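Local atomic coordinates of zona pellucida sperm-binding protein 1 (Gallus gallus, PDB entry 6GF6), a protein that helps build the egg coat (zona pellucida) and probably cross-links its filaments through homodimers of the N-terminal ZP-N1 domain, the part present here. Residues Q86-L91 with A97-V102; F33-E38 with C51-N56; G68-H73 with G79-R84. The protein carries 2 engineered substitutions. All coordinates share one frame; numbering follows the deposited sequence. Where two conformers were deposited one is given.

All three contacts lie in the Ig-like ZP-N1 sandwich. Interaction 1 is within a sheet, joining strands 80-90 and 96-107 mostly by backbone hydrogen bonds, with one face of side chains buried and the other more open. Interaction 2 spans the two sheets near the centre of the domain and is apolar, with no hydrogen bond across it. Interaction 3 sets a disulfide-bearing loop against the start of strand 80-90 through stacked tyrosines and a water, partly at the surface. Strand 80-90 serves interactions 1 and 3 and neighbours strand 30-36 of interaction 2. The Cys51-Cys72 disulfide ties interaction 2 to interaction 3, and a salt bridge from Glu101 to Arg84 ties interaction 1 to interaction 3.

Interaction 1 (Q86-L91 with A97-V102); sequences QLEEML and AASYEV
The carbonyl oxygen of Glu89 accepts two backbone N-H groups from the opposing strand: Glu89 O lies 2.7 Å from Ala97 N, and 3.3 Å from Ala98 N in a weaker bond. Beyond this shared acceptor the antiparallel pairing is regular, with Leu87 and Tyr100 forming a hydrogen-bonded pair whose Leu87 N to Tyr100 O distance is 2.7 Å.

Side chains alternate between the two faces. On the Gln86 and Ser99 face, the first torsion of Gln86 (chi1 -175°) sets CG opposite the backbone N, and the extended chain carries the amide diagonally across to Ser99 of the neighbouring strand. There Gln86 NE2 donates to Ser99 OG at 2.7 Å, nearly in the plane of the amide and almost straight (166°), while the amide oxygen is held by Arg42. Small and polar, Ser99 suits this exposed position.

On the other face, Leu87 CD1 presses on Val102 CG2 at 3.5 Å, a tight contact that belongs to the packed interior. Glu89 is buried there, its OE2 meeting Tyr100 OH in plane at the ring edge, in a long, weak hydrogen bond of 3.4 Å. Stronger partners lie elsewhere: Arg29 forms a salt bridge with Glu89 OE1, and the Tyr100 hydroxyl meets the backbone N of Leu7 and Leu8. Because Ala97 and Ala98 both face Glu89, the hairpin of strands 80-90 and 96-107 carries a classic beta bulge.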
loop_
_atom_site.group_PDB
_atom_site.type_symbol
_atom_site.label_atom_id
_atom_site.label_comp_id
_atom_site.label_asym_id
_atom_site.label_seq_id
_atom_site.Cartn_x
_atom_site.Cartn_y
_atom_site.Cartn_z
ATOM N N GLN B 86 15.385 -9.329 -4.099
ATOM C CA GLN B 86 15.580 -10.640 -4.700
ATOM C C GLN B 86 14.224 -11.247 -5.025
ATOM O O GLN B 86 13.313 -11.221 -4.191
ATOM C CB GLN B 86 16.364 -11.564 -3.766
ATOM C CG GLN B 86 16.712 -12.908 -4.388
ATOM C CD GLN B 86 17.373 -13.850 -3.407
ATOM O OE1 GLN B 86 17.393 -13.598 -2.204
ATOM N NE2 GLN B 86 17.911 -14.951 -3.917
ATOM N N LEU B 87 14.086 -11.758 -6.244
ATOM C CA LEU B 87 12.900 -12.487 -6.675
ATOM C C LEU B 87 13.252 -13.958 -6.764
ATOM O O LEU B 87 14.203 -14.328 -7.462
ATOM C CB LEU B 87 12.394 -11.994 -8.028
ATOM C CG LEU B 87 11.931 -10.547 -8.112
ATOM C CD1 LEU B 87 13.124 -9.646 -8.263
ATOM C CD2 LEU B 87 10.983 -10.373 -9.285
ATOM N N GLU B 88 12.496 -14.788 -6.061
ATOM C CA GLU B 88 12.686 -16.230 -6.095
ATOM C C GLU B 88 11.494 -16.830 -6.820
ATOM O O GLU B 88 10.384 -16.867 -6.279
ATOM C CB GLU B 88 12.828 -16.803 -4.690
ATOM C CG GLU B 88 14.117 -16.395 -4.012
ATOM C CD GLU B 88 14.393 -17.182 -2.753
ATOM O OE1 GLU B 88 13.435 -17.707 -2.143
ATOM O OE2 GLU B 88 15.578 -17.262 -2.371
ATOM N N GLU B 89 11.713 -17.262 -8.053
ATOM C CA GLU B 89 10.676 -17.970 -8.785
ATOM C C GLU B 89 10.552 -19.375 -8.226
ATOM O O GLU B 89 11.550 -20.087 -8.094
ATOM C CB GLU B 89 11.000 -18.005 -10.277
ATOM C CG GLU B 89 9.885 -18.591 -11.129
ATOM C CD GLU B 89 10.208 -18.592 -12.612
ATOM O OE1 GLU B 89 9.307 -18.916 -13.413
ATOM O OE2 GLU B 89 11.362 -18.284 -12.977
ATOM N N MET B 90 9.339 -19.769 -7.861
ATOM C CA MET B 90 9.154 -21.010 -7.130
ATOM C C MET B 90 8.085 -21.872 -7.779
ATOM O O MET B 90 7.047 -21.376 -8.228
ATOM C CB MET B 90 8.803 -20.740 -5.669
ATOM C CG MET B 90 9.996 -20.230 -4.879
ATOM S SD MET B 90 9.624 -19.943 -3.157
ATOM C CE MET B 90 9.078 -21.566 -2.627
ATOM N N LEU B 91 8.366 -23.171 -7.813
ATOM C CA LEU B 91 7.443 -24.208 -8.237
ATOM C C LEU B 91 6.457 -24.537 -7.123
ATOM O O LEU B 91 6.695 -24.256 -5.945
ATOM C CB LEU B 91 8.219 -25.465 -8.621
ATOM C CG LEU B 91 9.371 -25.249 -9.605
ATOM C CD1 LEU B 91 10.051 -26.571 -9.920
ATOM C CD2 LEU B 91 8.893 -24.568 -10.888
ATOM N N ALA B 97 12.943 -22.347 -8.537
ATOM C CA ALA B 97 13.307 -22.615 -9.926
ATOM C C ALA B 97 14.352 -21.630 -10.438
ATOM O O ALA B 97 15.228 -22.003 -11.224
ATOM C CB ALA B 97 12.063 -22.569 -10.817
ATOM N N ALA B 98 14.271 -20.371 -10.014
ATOM C CA ALA B 98 15.220 -19.365 -10.462
ATOM C C ALA B 98 15.265 -18.240 -9.443
ATOM O O ALA B 98 14.309 -18.012 -8.696
ATOM C CB ALA B 98 14.853 -18.818 -11.846
ATOM N N SER B 99 16.391 -17.535 -9.427
ATOM C CA SER B 99 16.595 -16.427 -8.510
ATOM C C SER B 99 17.102 -15.221 -9.288
ATOM O O SER B 99 18.052 -15.334 -10.072
ATOM C CB SER B 99 17.576 -16.812 -7.408
ATOM O OG SER B 99 17.703 -15.769 -6.467
ATOM N N TYR B 100 16.453 -14.077 -9.084
ATOM C CA TYR B 100 16.816 -12.845 -9.761
ATOM C C TYR B 100 17.039 -11.748 -8.730
ATOM O O TYR B 100 16.379 -11.703 -7.689
ATOM C CB TYR B 100 15.741 -12.401 -10.772
ATOM C CG TYR B 100 15.265 -13.494 -11.708
ATOM C CD1 TYR B 100 14.365 -14.465 -11.280
ATOM C CD2 TYR B 100 15.721 -13.560 -13.020
ATOM C CE1 TYR B 100 13.930 -15.464 -12.132
ATOM C CE2 TYR B 100 15.293 -14.557 -13.878
ATOM C CZ TYR B 100 14.398 -15.509 -13.429
ATOM O OH TYR B 100 13.968 -16.507 -14.279
ATOM N N GLU B 101 17.984 -10.867 -9.032
ATOM C CA GLU B 101 18.280 -9.711 -8.201
ATOM C C GLU B 101 18.027 -8.456 -9.018
ATOM O O GLU B 101 18.437 -8.371 -10.180
ATOM C CB GLU B 101 19.722 -9.727 -7.708
ATOM C CG GLU B 101 20.086 -8.506 -6.891
ATOM C CD GLU B 101 21.479 -8.593 -6.305
ATOM O OE1 GLU B 101 21.874 -9.694 -5.857
ATOM O OE2 GLU B 101 22.179 -7.556 -6.299
ATOM N N VAL B 102 17.361 -7.479 -8.406
ATOM C CA VAL B 102 16.992 -6.242 -9.081
ATOM C C VAL B 102 17.381 -5.074 -8.195
ATOM O O VAL B 102 17.053 -5.056 -7.002
ATOM C CB VAL B 102 15.483 -6.182 -9.385
ATOM C CG1 VAL B 102 15.149 -4.934 -10.197
ATOM C CG2 VAL B 102 15.030 -7.424 -10.115
#

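Interaction 2 (F33-E38 with C51-N56); sequences FKVLDE and CMHWLN. With NAG (2-acetamido-2-deoxy-beta-D-glucopyranose), chain E.
Strands 30-36 and 53-57 face each other from different sheets, with Phe33 opposite Leu55 at a CA-CA separation of 8.4 Å and Val35 opposite His53 at 9.4 Å. That spacing is too wide for backbone hydrogen bonding, so only alternate side chains meet. The closest approach is between Leu55 CD2 and Phe33 CD1, 3.5 Å apart, one methyl branch coming obliquely onto the ring. Bulky and apolar, both residues suit the space between the sheets of this Ig-like sandwich, where Phe65 of strand 63-68 also packs on them.

Farther along, Val35 CG2 touches His53 ND1 at 4.0 Å. His53 CG takes the crowded position between the backbone N and the carbonyl carbon (chi1 54°), with Cys51 CB 3.4 Å above the plane of one ring face, toward the rim. Both His53 and nearby His73 bind zinc in another structure of this protein.

Trp54 points the other way, its ring stacked on His73 of the second subunit. Asn56 lies beside the N-acetylglucosamine of the Asn47 glycan and packs on Phe43 of the second subunit; an alanine here would probably leave the sugar's hydroxymethyl group without its neighbour and open a gap against that phenylalanine. The sugar is also hydrogen-bonded to the backbone N of Glu44 of the second subunit.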
loop_
_atom_site.group_PDB
_atom_site.type_symbol
_atom_site.label_atom_id
_atom_site.label_comp_id
_atom_site.label_asym_id
_atom_site.label_seq_id
_atom_site.Cartn_x
_atom_site.Cartn_y
_atom_site.Cartn_z
ATOM N N PHE B 33 9.426 -12.485 -2.734
ATOM C CA PHE B 33 10.222 -11.267 -2.702
ATOM C C PHE B 33 10.962 -11.164 -1.375
ATOM O O PHE B 33 10.407 -11.476 -0.317
ATOM C CB PHE B 33 9.341 -10.025 -2.892
ATOM C CG PHE B 33 8.631 -9.972 -4.217
ATOM C CD1 PHE B 33 7.424 -10.627 -4.402
ATOM C CD2 PHE B 33 9.164 -9.252 -5.275
ATOM C CE1 PHE B 33 6.765 -10.572 -5.618
ATOM C CE2 PHE B 33 8.510 -9.193 -6.494
ATOM C CZ PHE B 33 7.310 -9.854 -6.665
ATOM N N LYS B 34 12.218 -10.725 -1.439
ATOM C CA LYS B 34 13.007 -10.441 -0.249
ATOM C C LYS B 34 13.785 -9.152 -0.462
ATOM O O LYS B 34 14.339 -8.923 -1.541
ATOM C CB LYS B 34 13.981 -11.579 0.087
ATOM C CG LYS B 34 13.329 -12.858 0.590
ATOM C CD LYS B 34 13.061 -13.830 -0.549
ATOM C CE LYS B 34 12.721 -15.218 -0.023
ATOM N NZ LYS B 34 11.468 -15.220 0.782
ATOM N N VAL B 35 13.823 -8.315 0.569
ATOM C CA VAL B 35 14.585 -7.074 0.541
ATOM C C VAL B 35 16.019 -7.366 0.953
ATOM O O VAL B 35 16.265 -8.108 1.911
ATOM C CB VAL B 35 13.942 -6.020 1.461
ATOM C CG1 VAL B 35 14.793 -4.758 1.507
ATOM C CG2 VAL B 35 12.532 -5.698 0.993
ATOM N N LEU B 36 16.971 -6.789 0.226
ATOM C CA LEU B 36 18.393 -6.990 0.474
ATOM C C LEU B 36 19.024 -5.722 1.035
ATOM O O LEU B 36 18.690 -4.610 0.612
ATOM C CB LEU B 36 19.130 -7.396 -0.804
ATOM C CG LEU B 36 18.569 -8.588 -1.574
ATOM C CD1 LEU B 36 19.370 -8.790 -2.851
ATOM C CD2 LEU B 36 18.595 -9.848 -0.721
ATOM N N ASP B 37 19.905 -5.893 2.015
ATOM C CA ASP B 37 20.723 -4.804 2.529
ATOM C C ASP B 37 22.147 -4.978 2.010
ATOM O O ASP B 37 22.456 -5.928 1.287
ATOM C CB ASP B 37 20.647 -4.741 4.062
ATOM C CG ASP B 37 21.367 -5.891 4.756
ATOM O OD1 ASP B 37 21.932 -6.775 4.080
ATOM O OD2 ASP B 37 21.336 -5.917 6.006
ATOM N N GLU B 38 23.020 -4.035 2.369
ATOM C CA GLU B 38 24.391 -4.062 1.876
ATOM C C GLU B 38 25.188 -5.257 2.392
ATOM O O GLU B 38 26.284 -5.515 1.886
ATOM C CB GLU B 38 25.103 -2.755 2.241
ATOM C CG GLU B 38 25.221 -2.468 3.735
ATOM C CD GLU B 38 24.047 -1.669 4.275
ATOM O OE1 GLU B 38 22.972 -1.675 3.638
ATOM O OE2 GLU B 38 24.204 -1.028 5.336
ATOM N N CYS B 51 8.262 -0.695 7.863
ATOM C CA CYS B 51 9.210 -0.497 6.776
ATOM C C CYS B 51 8.588 0.040 5.493
ATOM O O CYS B 51 9.322 0.255 4.524
ATOM C CB CYS B 51 9.914 -1.825 6.469
ATOM S SG CYS B 51 11.179 -2.249 7.687
ATOM N N MET B 52 7.270 0.246 5.467
ATOM C CA MET B 52 6.573 0.839 4.325
ATOM C C MET B 52 6.834 0.054 3.040
ATOM O O MET B 52 7.234 0.608 2.014
ATOM C CB MET B 52 6.949 2.314 4.163
ATOM C CG MET B 52 6.722 3.144 5.416
ATOM S SD MET B 52 5.028 3.046 6.030
ATOM C CE MET B 52 5.174 3.914 7.592
ATOM N N HIS B 53 6.602 -1.255 3.105
ATOM C CA HIS B 53 6.672 -2.111 1.930
ATOM C C HIS B 53 5.547 -3.134 1.990
ATOM O O HIS B 53 5.106 -3.532 3.071
ATOM C CB HIS B 53 8.041 -2.802 1.774
ATOM C CG HIS B 53 8.487 -3.581 2.974
ATOM N ND1 HIS B 53 9.819 -3.787 3.265
ATOM C CD2 HIS B 53 7.789 -4.220 3.942
ATOM C CE1 HIS B 53 9.920 -4.510 4.365
ATOM N NE2 HIS B 53 8.704 -4.785 4.797
ATOM N N TRP B 54 5.069 -3.538 0.814
ATOM C CA TRP B 54 3.865 -4.349 0.736
ATOM C C TRP B 54 3.954 -5.321 -0.432
ATOM O O TRP B 54 4.758 -5.155 -1.354
ATOM C CB TRP B 54 2.609 -3.476 0.593
ATOM C CG TRP B 54 2.467 -2.428 1.655
ATOM C CD1 TRP B 54 1.798 -2.545 2.839
ATOM C CD2 TRP B 54 3.008 -1.101 1.630
ATOM N NE1 TRP B 54 1.889 -1.373 3.552
ATOM C CE2 TRP B 54 2.629 -0.471 2.832
ATOM C CE3 TRP B 54 3.778 -0.385 0.708
ATOM C CZ2 TRP B 54 2.990 0.841 3.135
ATOM C CZ3 TRP B 54 4.137 0.918 1.010
ATOM C CH2 TRP B 54 3.742 1.517 2.213
ATOM N N LEU B 55 3.104 -6.342 -0.370
ATOM C CA LEU B 55 2.926 -7.336 -1.419
ATOM C C LEU B 55 1.465 -7.515 -1.781
ATOM O O LEU B 55 0.658 -7.678 -0.908
ATOM C CB LEU B 55 3.473 -8.686 -0.996
ATOM C CG LEU B 55 4.965 -8.903 -0.916
ATOM C CD1 LEU B 55 5.240 -10.356 -0.625
ATOM C CD2 LEU B 55 5.620 -8.512 -2.214
ATOM N N ASN B 56 1.136 -7.506 -3.063
ATOM C CA ASN B 56 -0.227 -7.703 -3.537
ATOM C C ASN B 56 -0.214 -8.553 -4.796
ATOM O O ASN B 56 0.808 -8.690 -5.473
ATOM C CB ASN B 56 -0.942 -6.378 -3.828
ATOM C CG ASN B 56 -1.523 -5.750 -2.586
ATOM O OD1 ASN B 56 -2.561 -6.179 -2.085
ATOM N ND2 ASN B 56 -0.855 -4.732 -2.073
HETATM C C1 NAG E . -0.909 -8.011 1.793
HETATM C C2 NAG E . -0.773 -9.537 1.844
HETATM C C3 NAG E . -1.308 -10.162 0.558
HETATM C C4 NAG E . -2.719 -9.675 0.267
HETATM C C5 NAG E . -2.752 -8.149 0.257
HETATM C C6 NAG E . -4.142 -7.577 0.077
HETATM C C7 NAG E . 1.129 -10.262 3.260
HETATM C C8 NAG E . 0.194 -10.223 4.439
HETATM N N2 NAG E . 0.604 -9.934 2.068
HETATM O O3 NAG E . -1.296 -11.579 0.689
HETATM O O4 NAG E . -3.149 -10.173 -0.995
HETATM O O5 NAG E . -2.258 -7.649 1.509
HETATM O O6 NAG E . -4.134 -6.155 0.026
HETATM O O7 NAG E . 2.307 -10.583 3.378
#

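Interaction 3 (G68-H73 with G79-R84); sequences GYEGCH and GRYVLR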
loop_
_atom_site.group_PDB
_atom_site.type_symbol
_atom_site.label_atom_id
_atom_site.label_comp_id
_atom_site.label_asym_id
_atom_site.label_seq_id
_atom_site.Cartn_x
_atom_site.Cartn_y
_atom_site.Cartn_z
ATOM N N GLY B 68 7.772 2.423 -0.241
ATOM C CA GLY B 68 7.944 3.858 -0.083
ATOM C C GLY B 68 9.410 4.253 -0.096
ATOM O O GLY B 68 10.290 3.483 0.295
ATOM N N TYR B 69 9.681 5.472 -0.581
ATOM C CA TYR B 69 11.064 5.944 -0.680
ATOM C C TYR B 69 11.736 6.084 0.685
ATOM O O TYR B 69 12.962 5.979 0.778
ATOM C CB TYR B 69 11.128 7.283 -1.432
ATOM C CG TYR B 69 10.893 7.194 -2.924
ATOM C CD1 TYR B 69 11.377 6.126 -3.663
ATOM C CD2 TYR B 69 10.191 8.181 -3.594
ATOM C CE1 TYR B 69 11.160 6.039 -5.028
ATOM C CE2 TYR B 69 9.967 8.102 -4.959
ATOM C CZ TYR B 69 10.455 7.029 -5.672
ATOM O OH TYR B 69 10.242 6.948 -7.033
ATOM N N GLU B 70 10.969 6.300 1.752
ATOM C CA GLU B 70 11.543 6.494 3.078
ATOM C C GLU B 70 11.530 5.216 3.906
ATOM O O GLU B 70 11.706 5.271 5.127
ATOM C CB GLU B 70 10.774 7.590 3.823
ATOM C CG GLU B 70 10.719 8.938 3.112
ATOM C CD GLU B 70 12.032 9.682 3.151
ATOM O OE1 GLU B 70 12.892 9.329 3.984
ATOM O OE2 GLU B 70 12.202 10.625 2.348
ATOM N N GLY B 71 11.379 4.062 3.265
ATOM C CA GLY B 71 11.243 2.813 3.978
ATOM C C GLY B 71 12.574 2.153 4.279
ATOM O O GLY B 71 13.650 2.678 3.999
ATOM N N CYS B 72 12.482 0.974 4.880
ATOM C CA CYS B 72 13.667 0.273 5.347
ATOM C C CYS B 72 14.540 -0.170 4.191
ATOM O O CYS B 72 14.062 -0.763 3.219
ATOM C CB CYS B 72 13.285 -0.963 6.140
ATOM S SG CYS B 72 12.425 -0.648 7.636
ATOM N N HIS B 73 15.837 0.064 4.336
ATOM C CA HIS B 73 16.861 -0.440 3.437
ATOM C C HIS B 73 16.874 0.286 2.106
ATOM O O HIS B 73 17.624 -0.113 1.206
ATOM C CB HIS B 73 16.694 -1.944 3.220
ATOM C CG HIS B 73 16.825 -2.716 4.491
ATOM N ND1 HIS B 73 17.947 -2.637 5.289
ATOM C CD2 HIS B 73 15.948 -3.511 5.147
ATOM C CE1 HIS B 73 17.770 -3.382 6.364
ATOM N NE2 HIS B 73 16.567 -3.925 6.302
ATOM N N GLY B 79 22.633 10.631 -5.429
ATOM C CA GLY B 79 21.424 11.439 -5.475
ATOM C C GLY B 79 20.211 10.692 -5.983
ATOM O O GLY B 79 19.383 11.271 -6.697
ATOM N N ARG B 80 20.097 9.407 -5.652
ATOM C CA ARG B 80 18.974 8.597 -6.098
ATOM C C ARG B 80 18.636 7.574 -5.022
ATOM O O ARG B 80 19.498 7.168 -4.241
ATOM C CB ARG B 80 19.279 7.902 -7.433
ATOM C CG ARG B 80 19.475 8.865 -8.597
ATOM C CD ARG B 80 19.668 8.131 -9.912
ATOM N NE ARG B 80 20.882 7.318 -9.919
ATOM C CZ ARG B 80 21.243 6.521 -10.921
ATOM N NH1 ARG B 80 22.365 5.815 -10.841
ATOM N NH2 ARG B 80 20.483 6.423 -12.006
ATOM N N TYR B 81 17.359 7.199 -4.960
ATOM C CA TYR B 81 16.920 6.123 -4.078
ATOM C C TYR B 81 17.261 4.778 -4.698
ATOM O O TYR B 81 17.037 4.563 -5.893
ATOM C CB TYR B 81 15.416 6.185 -3.833
ATOM C CG TYR B 81 14.926 7.438 -3.156
ATOM C CD1 TYR B 81 15.205 7.680 -1.821
ATOM C CD2 TYR B 81 14.170 8.376 -3.849
ATOM C CE1 TYR B 81 14.751 8.822 -1.196
ATOM C CE2 TYR B 81 13.716 9.515 -3.231
ATOM C CZ TYR B 81 14.009 9.731 -1.906
ATOM O OH TYR B 81 13.560 10.865 -1.283
ATOM N N VAL B 82 17.807 3.874 -3.888
ATOM C CA VAL B 82 18.198 2.548 -4.349
ATOM C C VAL B 82 17.652 1.505 -3.381
ATOM O O VAL B 82 17.890 1.585 -2.169
ATOM C CB VAL B 82 19.725 2.421 -4.484
ATOM C CG1 VAL B 82 20.101 1.030 -4.992
ATOM C CG2 VAL B 82 20.251 3.497 -5.428
ATOM N N LEU B 83 16.947 0.516 -3.922
ATOM C CA LEU B 83 16.438 -0.608 -3.146
ATOM C C LEU B 83 16.711 -1.875 -3.932
ATOM O O LEU B 83 16.295 -1.992 -5.090
ATOM C CB LEU B 83 14.939 -0.468 -2.872
ATOM C CG LEU B 83 14.315 -1.583 -2.028
ATOM C CD1 LEU B 83 14.875 -1.585 -0.620
ATOM C CD2 LEU B 83 12.816 -1.443 -1.986
ATOM N N ARG B 84 17.404 -2.814 -3.301
ATOM C CA ARG B 84 17.749 -4.087 -3.913
ATOM C C ARG B 84 16.798 -5.162 -3.412
ATOM O O ARG B 84 16.572 -5.285 -2.203
ATOM C CB ARG B 84 19.201 -4.458 -3.606
ATOM C CG ARG B 84 20.206 -3.572 -4.330
ATOM C CD ARG B 84 21.657 -3.900 -4.000
ATOM N NE ARG B 84 21.972 -5.324 -4.144
ATOM C CZ ARG B 84 22.348 -6.129 -3.152
ATOM N NH1 ARG B 84 22.473 -5.679 -1.907
ATOM N NH2 ARG B 84 22.609 -7.402 -3.408
HETATM O O HOH W 1 18.373 -2.475 -0.709
#
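Tyr69 and Tyr81 share the same first torsion, with CG opposite the carbonyl carbon (chi1 -73° and -62°), and from backbones that face each other this brings the two rings flat together. The planes differ by just 6° and the centroids are 4.4 Å apart, an offset stack, although the side chains cross at about a right angle. Tyr81 CD2 sits over the rim of the Tyr69 ring, 3.6 Å from Tyr69 CD1. The offset also places Tyr69 CB above the middle of the Tyr81 ring, 3.8 Å from its centroid, in a CH-pi contact.

Tyrosine suits both places: each ring offers a broad apolar face to the other, while the Tyr69 hydroxyl bonds to the carbonyl oxygen of Gly15. The bent chain of Glu70 brings OE2 within 3.9 Å of Tyr81 OH, a looser approach. The loop itself turns through a type I beta turn, closed by a hydrogen bond from Gly71 N to Gly68 O (3.2 Å).

Farther along both segments, Leu83 CD1 rests against His73 O at 3.6 Å. A water joins the backbones there, donating to His73 O at 3.1 Å and accepting from Arg84 N at 2.8 Å. Tyr69 also packs on Cys106, the partner of Cys14, whereas Cys72 farther along the loop is bonded to Cys51; the contact thus touches both intrachain disulfides of the ZP-N fold.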